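Long-range contacts in probable glucarate dehydratase (Mycobacterium smegmatis str. MC2 155, PDB 3VDG), which probably dehydrates glucarate or a related acid sugar, with the metal-binding beta/alpha barrel of the enolase superfamily: residues R34-A39 against A412-Y417; F40-L45 against P54-A59; Y76-H81 against I422-D427; S346-S351 against P374-D379. One frame throughout, in Å; residues are numbered along the deposited sequence.

How the interactions relate
All four contacts lie on or beside the three-stranded antiparallel sheet of the capping domain. Interactions 1 and 2 share strand 30-41 and lie about 12 Å apart between centres; they are joined by a probable hydrogen bond from Val38 N to Arg58 O. Interaction 4, whose centre is about 9 Å from that of interaction 2, brings in the barrel: Glu378 takes probable bonds from Ala41 N and from Gln416 NE2, thereby linking interactions 1, 2 and 4. Interaction 3 meets interaction 1 where Arg423 NH1 probably bonds to Tyr417 O, but its nearest atoms stay about 6 Å from interaction 4. The sodium ion, held by Asp244, Glu269 and Asn292, is about 13 Å from the side chain of His347.

Interaction 1: residues R34-A39 against A412-Y417; sequences RVTPVA and ALHEQY
Leu413 O is shared by two backbone amides that reach it from opposite faces of its carbonyl plane: Ala39 N across the contact at 3.1 Å, and Tyr417 N, one helical turn on, at 3.0 Å. A strand amide is thus added to a carbonyl already engaged in the helix. Two side chains of the same helix bind alternate strand carbonyls. His414 ND1 donates to Pro37 O at 2.8 Å, with the oxygen in the ring plane and the bond nearly straight (166° at the hydrogen). Its CG stands anti to the backbone N (chi1 176°), which lays the ring alongside the strand, where Thr36 CG2 comes to 3.7 Å from His414 CB. Gln416, extended beyond CG, places NE2 2.8 Å from Ala39 O; the same nitrogen also bonds to Glu378.

Apolar packing fills in between these bonds. The ring of Pro37 lies on one face of Tyr417, with Pro37 CB over the centre, 3.6 Å from the ring centroid, a CH-pi contact. Val38 CB meets Leu413 CB at 3.7 Å.

Strand 30-41 is the outermost strand of its sheet in this chain, and segment 34-39 crosses segment 412-417 at 77°. Val38 turns its amide to the neighbouring strand, at Arg58, while Pro37 O and both polar backbone atoms of Ala39 turn to the helix. Part of the strand's outer edge therefore pairs with a helix: His414 and Gln416 supply N-H groups and Leu413 an acceptor, so that these buried or partly buried edge groups find partners without a further strand.

Interaction 2: residues F40-L45 against P54-A59; sequences FADPPL and PYALRA
The ring of Phe40 carries Ala56 CB over one face, displaced toward the rim, with Phe40 CZ 3.6 Å from that methyl; the distance from Ala56 CB to the ring centroid, 4.0 Å, fits a CH-pi contact. At the edge of the same ring, in its plane, Arg58 CG comes to 3.5 Å from Phe40 CE1. Phe40 reaches this spot because its CG sits between the backbone N and the carbonyl carbon (chi1 51°), which folds the ring over the adjacent strand. The other aromatic, Tyr55, meets mainly backbone: its CD1 lies obliquely 3.6 Å from Phe40 C.

The backbones between them form the end of an antiparallel pairing. Phe40 and Ala56 make a hydrogen-bonded pair, Phe40 N to Ala56 O at 3.1 Å and Ala56 N to Phe40 O at 2.9 Å. Ala41 and Tyr55 follow as a non-hydrogen-bonded pair. The first strand ends at Ala41, yet one residue further Asp42 N still bonds to Pro54 O at 3.0 Å, from 55° out of the carbonyl plane. The carboxylate of Asp42 is engaged by His52 in the intervening loop.

Beyond its touch on Phe40, Arg58 bends away to form a salt bridge with Glu74 and a bond to Ser351. Strands 30-41 and 55-65 are neighbours in the capping-domain sheet. Phe40 packs against Leu348 and Arg376 of the barrel loops, Tyr55 and Leu57 against helix 407-420, and Ala59 against helix 79-92.

Interaction 3: residues Y76-H81 against I422-D427; sequences YADTVH and IRDRDD
Asp78 and Asp424 both turn CG beside their own backbone N, at chi1 -72° and -65°, and the two side chains cross at about a right angle with their carboxylate planes 79° apart. Each carboxylate thereby reaches a backbone amide of the opposite segment. Arg425 N donates to Asp78 OD1 at 3.0 Å, and Thr79 N to Asp424 OD1 at 3.2 Å; both acceptors are met from above the carboxylate plane. A weaker bond joins Thr79 N to Arg423 O at 3.3 Å.

Asp78 occupies the N-cap position of helix 79-92 without capping it. The first-turn amide of Thr79 is instead taken by Asp424, from the other end of the sequence, and that of Val80 reaches Asp424 OD1 through a water. Other waters join Ala77 O to Arg423 O and Asp78 OD2 to Arg425 O. The second oxygen of Asp78 is also held by Gly121 N.

Arg425 is extended, and grips Asp427 side-on, NE to OD1 at 2.9 Å and NH2 to OD2 at 2.7 Å. A bound acetate lies about 3 Å from its side chain.

Asp78 OD2 and Asp424 OD1 approach to 3.9 Å, a like-charge pair bridged by a water that donates to both, weakly to Asp424. The amides at the helix start, the backbone N-H of Arg425 and the waters would be expected to offset that repulsion and to favour the ionised forms.

Interaction 4: residues S346-S351 against P374-D379; sequences SHLGIS and PWRHED
The start of helix 349-360 receives a carboxylate from the loop that follows that helix: Gly349 N, in the first helical residue, donates to Asp379 OD1 at 2.9 Å, on the syn side and 30° out of the carboxylate plane. CG of Asp379 is anti to its backbone N (chi1 -156°), swinging the carboxylate toward the start of the helix. The other oxygen, OD2, rests 3.5 Å from Gly349 CA, a close approach that the lack of a side chain at Gly349 allows.

Leu348, at the N-cap position, crosses Arg376 obliquely. Its CB is 3.5 Å from Asp379 OD1, while its CD2 branch meets Glu378 O at 3.4 Å and Arg376 CD at 4.0 Å. In the barrel of the enolase fold the contact ties the loop between strand 339-342 and helix 349-360 to the loop that follows the helix. Glu74 of the capping-domain sheet also takes part, accepting from Leu348 N and Ser351 N.

Each segment also has a bond within itself. His347 ND1 donates to Leu348 O at 3.0 Å, and its NE2 pairs with Thr371. Arg376, bent at chi2 and chi3, returns NH1 to Glu378 O at 3.0 Å, and its NE bonds to Trp373 O.

Interaction 1: residues R34-A39 against A412-Y417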
loop_
_atom_site.group_PDB
_atom_site.type_symbol
_atom_site.label_atom_id
_atom_site.label_comp_id
_atom_site.label_asym_id
_atom_site.label_seq_id
_atom_site.Cartn_x
_atom_site.Cartn_y
_atom_site.Cartn_z
ATOM N N ARG A 34 25.659 -10.644 6.449
ATOM C CA ARG A 34 26.594 -10.325 7.523
ATOM C C ARG A 34 25.938 -9.255 8.396
ATOM O O ARG A 34 25.603 -8.182 7.902
ATOM C CB ARG A 34 27.890 -9.783 6.917
ATOM C CG ARG A 34 28.657 -10.852 6.139
ATOM C CD ARG A 34 29.775 -10.237 5.331
ATOM N NE ARG A 34 29.284 -9.596 4.117
ATOM C CZ ARG A 34 29.917 -8.592 3.519
ATOM N NH1 ARG A 34 31.048 -8.128 4.029
ATOM N NH2 ARG A 34 29.433 -8.050 2.418
ATOM N N VAL A 35 25.728 -9.570 9.671
ATOM C CA VAL A 35 25.141 -8.636 10.639
ATOM C C VAL A 35 26.244 -8.129 11.585
ATOM O O VAL A 35 26.872 -8.923 12.279
ATOM C CB VAL A 35 24.039 -9.322 11.480
ATOM C CG1 VAL A 35 23.395 -8.320 12.446
ATOM C CG2 VAL A 35 22.996 -9.964 10.581
ATOM N N THR A 36 26.482 -6.819 11.601
ATOM C CA THR A 36 27.558 -6.228 12.397
ATOM C C THR A 36 26.987 -5.240 13.417
ATOM O O THR A 36 26.540 -4.151 13.046
ATOM C CB THR A 36 28.551 -5.450 11.502
ATOM O OG1 THR A 36 29.012 -6.304 10.451
ATOM C CG2 THR A 36 29.765 -4.962 12.307
ATOM N N PRO A 37 27.012 -5.606 14.709
ATOM C CA PRO A 37 26.570 -4.608 15.697
ATOM C C PRO A 37 27.609 -3.490 15.852
ATOM O O PRO A 37 28.808 -3.751 15.797
ATOM C CB PRO A 37 26.366 -5.436 16.990
ATOM C CG PRO A 37 27.079 -6.731 16.773
ATOM C CD PRO A 37 27.281 -6.937 15.292
ATOM N N VAL A 38 27.152 -2.245 15.973
ATOM C CA VAL A 38 28.041 -1.103 16.137
ATOM C C VAL A 38 27.561 -0.249 17.310
ATOM O O VAL A 38 26.410 -0.372 17.740
ATOM C CB VAL A 38 28.069 -0.236 14.868
ATOM C CG1 VAL A 38 28.605 -1.059 13.692
ATOM C CG2 VAL A 38 26.667 0.312 14.570
ATOM N N ALA A 39 28.434 0.611 17.829
ATOM C CA ALA A 39 28.043 1.551 18.892
ATOM C C ALA A 39 28.693 2.889 18.603
ATOM O O ALA A 39 29.836 2.955 18.143
ATOM C CB ALA A 39 28.446 1.020 20.273
ATOM N N ALA A 412 35.654 0.082 13.058
ATOM C CA ALA A 412 35.905 0.920 14.230
ATOM C C ALA A 412 34.692 0.976 15.145
ATOM O O ALA A 412 34.823 0.860 16.365
ATOM C CB ALA A 412 36.314 2.322 13.812
ATOM N N LEU A 413 33.500 1.154 14.573
ATOM C CA LEU A 413 32.296 1.195 15.421
ATOM C C LEU A 413 31.915 -0.179 15.948
ATOM O O LEU A 413 31.247 -0.290 16.973
ATOM C CB LEU A 413 31.108 1.860 14.710
ATOM C CG LEU A 413 31.313 3.312 14.276
ATOM C CD1 LEU A 413 30.007 3.832 13.684
ATOM C CD2 LEU A 413 31.769 4.206 15.418
ATOM N N HIS A 414 32.312 -1.237 15.245
ATOM C CA HIS A 414 32.087 -2.564 15.777
ATOM C C HIS A 414 33.005 -2.803 16.958
ATOM O O HIS A 414 32.609 -3.402 17.953
ATOM C CB HIS A 414 32.295 -3.636 14.718
ATOM C CG HIS A 414 32.168 -5.042 15.258
ATOM N ND1 HIS A 414 31.029 -5.507 15.816
ATOM C CD2 HIS A 414 33.088 -6.089 15.316
ATOM C CE1 HIS A 414 31.203 -6.784 16.202
ATOM N NE2 HIS A 414 32.470 -7.140 15.897
ATOM N N GLU A 415 34.242 -2.326 16.848
ATOM C CA GLU A 415 35.222 -2.490 17.929
ATOM C C GLU A 415 34.737 -1.693 19.154
ATOM O O GLU A 415 34.804 -2.162 20.282
ATOM C CB GLU A 415 36.612 -2.026 17.460
ATOM C CG GLU A 415 37.679 -1.938 18.551
ATOM C CD GLU A 415 38.035 -3.277 19.196
ATOM O OE1 GLU A 415 37.769 -4.343 18.599
ATOM O OE2 GLU A 415 38.600 -3.261 20.315
ATOM N N GLN A 416 34.226 -0.492 18.910
ATOM C CA GLN A 416 33.593 0.320 19.954
ATOM C C GLN A 416 32.443 -0.416 20.660
ATOM O O GLN A 416 32.357 -0.429 21.890
ATOM C CB GLN A 416 33.161 1.660 19.358
ATOM C CG GLN A 416 32.754 2.710 20.371
ATOM C CD GLN A 416 32.913 4.113 19.829
ATOM O OE1 GLN A 416 33.834 4.829 20.210
ATOM N NE2 GLN A 416 32.022 4.513 18.934
ATOM N N TYR A 417 31.578 -1.071 19.896
ATOM C CA TYR A 417 30.542 -1.909 20.489
ATOM C C TYR A 417 31.095 -3.018 21.383
ATOM O O TYR A 417 30.583 -3.246 22.478
ATOM C CB TYR A 417 29.657 -2.506 19.395
ATOM C CG TYR A 417 28.774 -3.656 19.813
ATOM C CD1 TYR A 417 27.481 -3.437 20.289
ATOM C CD2 TYR A 417 29.222 -4.973 19.705
ATOM C CE1 TYR A 417 26.670 -4.497 20.655
ATOM C CE2 TYR A 417 28.425 -6.031 20.073
ATOM C CZ TYR A 417 27.146 -5.789 20.537
ATOM O OH TYR A 417 26.352 -6.845 20.893
#

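Interaction 2: residues F40-L45 against P54-A59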
loop_
_atom_site.group_PDB
_atom_site.type_symbol
_atom_site.label_atom_id
_atom_site.label_comp_id
_atom_site.label_asym_id
_atom_site.label_seq_id
_atom_site.Cartn_x
_atom_site.Cartn_y
_atom_site.Cartn_z
ATOM N N PHE A 40 27.951 3.962 18.833
ATOM C CA PHE A 40 28.457 5.298 18.606
ATOM C C PHE A 40 28.058 6.202 19.774
ATOM O O PHE A 40 27.028 5.989 20.397
ATOM C CB PHE A 40 27.935 5.860 17.271
ATOM C CG PHE A 40 26.437 5.768 17.105
ATOM C CD1 PHE A 40 25.847 4.609 16.637
ATOM C CD2 PHE A 40 25.623 6.859 17.380
ATOM C CE1 PHE A 40 24.475 4.525 16.473
ATOM C CE2 PHE A 40 24.243 6.778 17.216
ATOM C CZ PHE A 40 23.672 5.606 16.762
ATOM N N ALA A 41 28.893 7.193 20.060
ATOM C CA ALA A 41 28.699 8.109 21.186
ATOM C C ALA A 41 27.388 8.865 21.121
ATOM O O ALA A 41 26.965 9.349 20.054
ATOM C CB ALA A 41 29.856 9.097 21.291
ATOM N N ASP A 42 26.767 8.987 22.290
ATOM C CA ASP A 42 25.462 9.651 22.432
ATOM C C ASP A 42 25.550 10.471 23.717
ATOM O O ASP A 42 26.073 9.975 24.723
ATOM C CB ASP A 42 24.380 8.580 22.610
ATOM C CG ASP A 42 22.965 9.083 22.263
ATOM O OD1 ASP A 42 22.826 10.136 21.594
ATOM O OD2 ASP A 42 21.988 8.393 22.641
ATOM N N PRO A 43 25.054 11.715 23.698
ATOM C CA PRO A 43 25.078 12.543 24.905
ATOM C C PRO A 43 24.009 12.116 25.922
ATOM O O PRO A 43 23.134 11.313 25.596
ATOM C CB PRO A 43 24.737 13.949 24.377
ATOM C CG PRO A 43 24.803 13.858 22.879
ATOM C CD PRO A 43 24.482 12.437 22.552
ATOM N N PRO A 44 24.078 12.656 27.153
ATOM C CA PRO A 44 23.128 12.250 28.189
ATOM C C PRO A 44 21.775 12.916 28.000
ATOM O O PRO A 44 21.378 13.750 28.812
ATOM C CB PRO A 44 23.796 12.742 29.476
ATOM C CG PRO A 44 24.545 13.968 29.053
ATOM C CD PRO A 44 25.033 13.680 27.639
ATOM N N LEU A 45 21.069 12.538 26.930
ATOM C CA LEU A 45 19.759 13.098 26.591
ATOM C C LEU A 45 18.689 12.513 27.512
ATOM O O LEU A 45 18.622 11.305 27.719
ATOM C CB LEU A 45 19.417 12.767 25.125
ATOM C CG LEU A 45 20.408 13.233 24.047
ATOM C CD1 LEU A 45 19.914 12.845 22.649
ATOM C CD2 LEU A 45 20.609 14.744 24.132
ATOM N N PRO A 54 25.808 6.248 27.208
ATOM C CA PRO A 54 26.892 6.952 26.491
ATOM C C PRO A 54 27.171 6.429 25.070
ATOM O O PRO A 54 27.847 7.101 24.289
ATOM C CB PRO A 54 28.128 6.738 27.381
ATOM C CG PRO A 54 27.743 5.708 28.387
ATOM C CD PRO A 54 26.248 5.702 28.499
ATOM N N TYR A 55 26.706 5.223 24.766
ATOM C CA TYR A 55 26.696 4.737 23.381
ATOM C C TYR A 55 25.318 4.213 23.007
ATOM O O TYR A 55 24.650 3.530 23.800
ATOM C CB TYR A 55 27.725 3.633 23.173
ATOM C CG TYR A 55 29.102 4.108 23.498
ATOM C CD1 TYR A 55 29.893 4.698 22.521
ATOM C CD2 TYR A 55 29.594 4.032 24.799
ATOM C CE1 TYR A 55 31.162 5.167 22.817
ATOM C CE2 TYR A 55 30.862 4.500 25.107
ATOM C CZ TYR A 55 31.633 5.074 24.115
ATOM O OH TYR A 55 32.885 5.542 24.400
ATOM N N ALA A 56 24.914 4.536 21.784
ATOM C CA ALA A 56 23.705 3.993 21.184
ATOM C C ALA A 56 24.139 2.792 20.329
ATOM O O ALA A 56 25.233 2.817 19.753
ATOM C CB ALA A 56 23.058 5.057 20.309
ATOM N N LEU A 57 23.296 1.763 20.244
ATOM C CA LEU A 57 23.626 0.535 19.488
ATOM C C LEU A 57 22.798 0.401 18.207
ATOM O O LEU A 57 21.610 0.702 18.213
ATOM C CB LEU A 57 23.327 -0.701 20.344
ATOM C CG LEU A 57 23.898 -0.783 21.758
ATOM C CD1 LEU A 57 23.432 -2.086 22.409
ATOM C CD2 LEU A 57 25.404 -0.656 21.754
ATOM N N ARG A 58 23.414 -0.050 17.116
ATOM C CA ARG A 58 22.672 -0.410 15.887
ATOM C C ARG A 58 23.305 -1.672 15.311
ATOM O O ARG A 58 24.428 -2.040 15.697
ATOM C CB ARG A 58 22.711 0.717 14.851
ATOM C CG ARG A 58 22.199 2.056 15.367
ATOM C CD ARG A 58 20.692 2.064 15.554
ATOM N NE ARG A 58 19.990 2.234 14.278
ATOM C CZ ARG A 58 18.676 2.256 14.168
ATOM N NH1 ARG A 58 17.911 2.119 15.261
ATOM N NH2 ARG A 58 18.128 2.416 12.972
ATOM N N ALA A 59 22.570 -2.365 14.445
ATOM C CA ALA A 59 23.106 -3.524 13.726
ATOM C C ALA A 59 23.071 -3.181 12.244
ATOM O O ALA A 59 22.058 -2.712 11.726
ATOM C CB ALA A 59 22.290 -4.782 14.015
#

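Interaction 3: residues Y76-H81 against I422-D427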
loop_
_atom_site.group_PDB
_atom_site.type_symbol
_atom_site.label_atom_id
_atom_site.label_comp_id
_atom_site.label_asym_id
_atom_site.label_seq_id
_atom_site.Cartn_x
_atom_site.Cartn_y
_atom_site.Cartn_z
ATOM N N TYR A 76 17.980 -2.130 15.131
ATOM C CA TYR A 76 18.426 -2.144 16.538
ATOM C C TYR A 76 19.470 -3.235 16.773
ATOM O O TYR A 76 19.673 -4.096 15.919
ATOM C CB TYR A 76 17.206 -2.380 17.463
ATOM C CG TYR A 76 15.973 -1.620 16.994
ATOM C CD1 TYR A 76 15.895 -0.232 17.146
ATOM C CD2 TYR A 76 14.914 -2.283 16.360
ATOM C CE1 TYR A 76 14.778 0.491 16.691
ATOM C CE2 TYR A 76 13.799 -1.579 15.890
ATOM C CZ TYR A 76 13.735 -0.197 16.060
ATOM O OH TYR A 76 12.645 0.515 15.608
ATOM N N ALA A 77 20.103 -3.233 17.946
ATOM C CA ALA A 77 21.126 -4.243 18.247
ATOM C C ALA A 77 20.996 -4.916 19.606
ATOM O O ALA A 77 21.968 -5.490 20.099
ATOM C CB ALA A 77 22.519 -3.652 18.106
ATOM N N ASP A 78 19.819 -4.867 20.215
ATOM C CA ASP A 78 19.625 -5.636 21.453
ATOM C C ASP A 78 19.960 -7.115 21.240
ATOM O O ASP A 78 19.791 -7.641 20.151
ATOM C CB ASP A 78 18.193 -5.496 21.977
ATOM C CG ASP A 78 17.904 -4.107 22.568
ATOM O OD1 ASP A 78 18.716 -3.162 22.395
ATOM O OD2 ASP A 78 16.839 -3.962 23.212
ATOM N N THR A 79 20.415 -7.787 22.297
ATOM C CA THR A 79 20.767 -9.213 22.250
ATOM C C THR A 79 19.761 -10.120 21.530
ATOM O O THR A 79 20.107 -10.859 20.603
ATOM C CB THR A 79 20.971 -9.751 23.683
ATOM O OG1 THR A 79 22.029 -9.009 24.302
ATOM C CG2 THR A 79 21.327 -11.232 23.666
ATOM N N VAL A 80 18.516 -10.084 21.974
ATOM C CA VAL A 80 17.501 -10.981 21.417
ATOM C C VAL A 80 17.219 -10.634 19.940
ATOM O O VAL A 80 16.953 -11.512 19.126
ATOM C CB VAL A 80 16.216 -10.936 22.266
ATOM C CG1 VAL A 80 15.695 -9.507 22.364
ATOM C CG2 VAL A 80 15.147 -11.847 21.684
ATOM N N HIS A 81 17.295 -9.351 19.590
ATOM C CA HIS A 81 17.110 -8.935 18.194
ATOM C C HIS A 81 18.217 -9.470 17.309
ATOM O O HIS A 81 17.963 -9.924 16.204
ATOM C CB HIS A 81 17.029 -7.401 18.099
ATOM C CG HIS A 81 16.491 -6.885 16.771
ATOM N ND1 HIS A 81 15.280 -7.228 16.296
ATOM C CD2 HIS A 81 17.033 -5.977 15.850
ATOM C CE1 HIS A 81 15.059 -6.594 15.112
ATOM N NE2 HIS A 81 16.139 -5.835 14.841
ATOM N N ILE A 422 28.021 -2.348 26.413
ATOM C CA ILE A 422 26.551 -2.248 26.350
ATOM C C ILE A 422 25.974 -3.251 25.345
ATOM O O ILE A 422 26.448 -3.332 24.211
ATOM C CB ILE A 422 26.100 -0.818 25.990
ATOM C CG1 ILE A 422 26.536 0.160 27.074
ATOM C CG2 ILE A 422 24.584 -0.749 25.848
ATOM C CD1 ILE A 422 26.515 1.600 26.619
ATOM N N ARG A 423 24.960 -4.012 25.762
ATOM C CA ARG A 423 24.382 -5.065 24.922
ATOM C C ARG A 423 22.885 -4.864 24.626
ATOM O O ARG A 423 22.328 -5.522 23.752
ATOM C CB ARG A 423 24.616 -6.454 25.553
ATOM C CG ARG A 423 26.084 -6.858 25.632
ATOM C CD ARG A 423 26.717 -6.782 24.242
ATOM N NE ARG A 423 28.150 -7.067 24.210
ATOM C CZ ARG A 423 29.090 -6.142 24.055
ATOM N NH1 ARG A 423 28.749 -4.865 23.921
ATOM N NH2 ARG A 423 30.373 -6.494 24.011
ATOM N N ASP A 424 22.234 -3.985 25.379
ATOM C CA ASP A 424 20.814 -3.659 25.166
ATOM C C ASP A 424 20.586 -2.168 25.425
ATOM O O ASP A 424 21.215 -1.594 26.312
ATOM C CB ASP A 424 19.925 -4.463 26.122
ATOM C CG ASP A 424 19.982 -5.955 25.853
ATOM O OD1 ASP A 424 19.300 -6.435 24.916
ATOM O OD2 ASP A 424 20.704 -6.653 26.590
ATOM N N ARG A 425 19.712 -1.527 24.652
ATOM C CA ARG A 425 19.328 -0.173 25.006
ATOM C C ARG A 425 18.555 -0.211 26.333
ATOM O O ARG A 425 17.620 -0.985 26.485
ATOM C CB ARG A 425 18.463 0.473 23.932
ATOM C CG ARG A 425 18.093 1.885 24.334
ATOM C CD ARG A 425 17.177 2.586 23.346
ATOM N NE ARG A 425 16.736 3.862 23.918
ATOM C CZ ARG A 425 15.896 4.697 23.324
ATOM N NH1 ARG A 425 15.403 4.407 22.119
ATOM N NH2 ARG A 425 15.558 5.820 23.941
ATOM N N ASP A 426 18.937 0.624 27.292
ATOM C CA ASP A 426 18.306 0.563 28.607
ATOM C C ASP A 426 18.392 1.919 29.326
ATOM O O ASP A 426 19.199 2.082 30.237
ATOM C CB ASP A 426 19.001 -0.521 29.448
ATOM C CG ASP A 426 18.215 -0.890 30.699
ATOM O OD1 ASP A 426 17.123 -0.330 30.915
ATOM O OD2 ASP A 426 18.682 -1.747 31.469
ATOM N N ASP A 427 17.562 2.877 28.912
ATOM C CA ASP A 427 17.600 4.236 29.444
ATOM C C ASP A 427 17.293 4.225 30.956
ATOM O O ASP A 427 17.886 4.974 31.737
ATOM C CB ASP A 427 16.530 5.124 28.772
ATOM C CG ASP A 427 16.689 5.227 27.242
ATOM O OD1 ASP A 427 17.585 4.590 26.646
ATOM O OD2 ASP A 427 15.880 5.950 26.626
HETATM O O HOH W 1 23.820 -6.608 21.658
HETATM O O HOH W 2 15.902 -2.043 24.546
HETATM O O HOH W 3 16.015 -6.029 24.932
HETATM O O HOH W 4 17.810 -8.350 24.376
#

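Interaction 4: residues S346-S351 against P374-D379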
loop_
_atom_site.group_PDB
_atom_site.type_symbol
_atom_site.label_atom_id
_atom_site.label_comp_id
_atom_site.label_asym_id
_atom_site.label_seq_id
_atom_site.Cartn_x
_atom_site.Cartn_y
_atom_site.Cartn_z
ATOM N N SER A 346 17.891 7.000 17.678
ATOM C CA SER A 346 19.307 7.166 17.355
ATOM C C SER A 346 19.669 6.246 16.182
ATOM O O SER A 346 19.438 5.052 16.265
ATOM C CB SER A 346 20.150 6.787 18.570
ATOM O OG SER A 346 19.720 7.516 19.708
ATOM N N HIS A 347 20.251 6.797 15.111
ATOM C CA HIS A 347 20.467 6.033 13.874
ATOM C C HIS A 347 21.624 6.599 13.077
ATOM O O HIS A 347 22.079 7.714 13.319
ATOM C CB HIS A 347 19.197 6.066 13.021
ATOM C CG HIS A 347 18.921 7.420 12.399
ATOM N ND1 HIS A 347 19.530 7.842 11.264
ATOM C CD2 HIS A 347 18.088 8.466 12.808
ATOM C CE1 HIS A 347 19.104 9.090 10.966
ATOM N NE2 HIS A 347 18.223 9.469 11.910
ATOM N N LEU A 348 22.086 5.836 12.102
ATOM C CA LEU A 348 23.242 6.222 11.282
ATOM C C LEU A 348 22.815 6.414 9.826
ATOM O O LEU A 348 21.632 6.586 9.546
ATOM C CB LEU A 348 24.335 5.166 11.418
ATOM C CG LEU A 348 24.863 5.052 12.856
ATOM C CD1 LEU A 348 25.945 3.980 13.019
ATOM C CD2 LEU A 348 25.360 6.416 13.342
ATOM N N GLY A 349 23.764 6.388 8.902
ATOM C CA GLY A 349 23.505 6.827 7.526
ATOM C C GLY A 349 22.711 5.898 6.607
ATOM O O GLY A 349 22.106 6.348 5.620
ATOM N N ILE A 350 22.721 4.609 6.908
ATOM C CA ILE A 350 21.906 3.652 6.160
ATOM C C ILE A 350 20.427 3.931 6.435
ATOM O O ILE A 350 19.615 4.096 5.502
ATOM C CB ILE A 350 22.271 2.205 6.547
ATOM C CG1 ILE A 350 23.731 1.903 6.169
ATOM C CG2 ILE A 350 21.284 1.232 5.896
ATOM C CD1 ILE A 350 24.289 0.630 6.795
ATOM N N SER A 351 20.066 3.995 7.719
ATOM C CA SER A 351 18.706 4.398 8.087
ATOM C C SER A 351 18.363 5.756 7.489
ATOM O O SER A 351 17.246 5.975 7.010
ATOM C CB SER A 351 18.545 4.454 9.617
ATOM O OG SER A 351 18.458 3.142 10.165
ATOM N N PRO A 374 21.721 15.264 14.577
ATOM C CA PRO A 374 22.656 16.212 15.205
ATOM C C PRO A 374 23.350 15.651 16.444
ATOM O O PRO A 374 24.407 16.139 16.833
ATOM C CB PRO A 374 21.756 17.386 15.602
ATOM C CG PRO A 374 20.577 17.288 14.681
ATOM C CD PRO A 374 20.361 15.817 14.484
ATOM N N TRP A 375 22.765 14.624 17.052
ATOM C CA TRP A 375 23.290 14.094 18.297
ATOM C C TRP A 375 24.386 13.100 18.115
ATOM O O TRP A 375 25.000 12.685 19.093
ATOM C CB TRP A 375 22.166 13.476 19.126
ATOM C CG TRP A 375 21.140 14.521 19.495
ATOM C CD1 TRP A 375 19.816 14.596 19.088
ATOM C CD2 TRP A 375 21.343 15.688 20.368
ATOM N NE1 TRP A 375 19.198 15.708 19.629
ATOM C CE2 TRP A 375 20.066 16.393 20.422
ATOM C CE3 TRP A 375 22.425 16.196 21.087
ATOM C CZ2 TRP A 375 19.901 17.556 21.158
ATOM C CZ3 TRP A 375 22.241 17.359 21.834
ATOM C CH2 TRP A 375 21.010 18.024 21.868
ATOM N N ARG A 376 24.647 12.673 16.886
ATOM C CA ARG A 376 25.780 11.754 16.681
ATOM C C ARG A 376 26.852 12.436 15.845
ATOM O O ARG A 376 26.606 13.522 15.298
ATOM C CB ARG A 376 25.356 10.364 16.152
ATOM C CG ARG A 376 24.376 10.337 14.964
ATOM C CD ARG A 376 25.068 10.433 13.613
ATOM N NE ARG A 376 25.249 11.823 13.198
ATOM C CZ ARG A 376 26.238 12.239 12.422
ATOM N NH1 ARG A 376 27.135 11.375 11.960
ATOM N NH2 ARG A 376 26.327 13.519 12.105
ATOM N N HIS A 377 28.050 11.850 15.788
ATOM C CA HIS A 377 29.133 12.418 14.965
ATOM C C HIS A 377 29.972 11.322 14.352
ATOM O O HIS A 377 31.103 11.561 13.938
ATOM C CB HIS A 377 30.011 13.352 15.788
ATOM C CG HIS A 377 30.647 12.679 16.975
ATOM N ND1 HIS A 377 30.079 12.682 18.200
ATOM C CD2 HIS A 377 31.816 11.924 17.084
ATOM C CE1 HIS A 377 30.849 11.972 19.053
ATOM N NE2 HIS A 377 31.913 11.514 18.370
ATOM N N GLU A 378 29.429 10.106 14.320
ATOM C CA GLU A 378 30.084 8.937 13.716
ATOM C C GLU A 378 29.130 8.319 12.688
ATOM O O GLU A 378 27.927 8.597 12.704
ATOM C CB GLU A 378 30.450 7.902 14.792
ATOM C CG GLU A 378 31.524 8.403 15.779
ATOM C CD GLU A 378 31.484 7.721 17.148
ATOM O OE1 GLU A 378 30.491 7.899 17.895
ATOM O OE2 GLU A 378 32.462 7.017 17.495
ATOM N N ASP A 379 29.660 7.500 11.785
ATOM C CA ASP A 379 28.818 6.859 10.770
ATOM C C ASP A 379 29.534 5.652 10.187
ATOM O O ASP A 379 30.755 5.484 10.381
ATOM C CB ASP A 379 28.425 7.852 9.667
ATOM C CG ASP A 379 27.133 7.441 8.930
ATOM O OD1 ASP A 379 26.646 6.306 9.110
ATOM O OD2 ASP A 379 26.606 8.251 8.162
#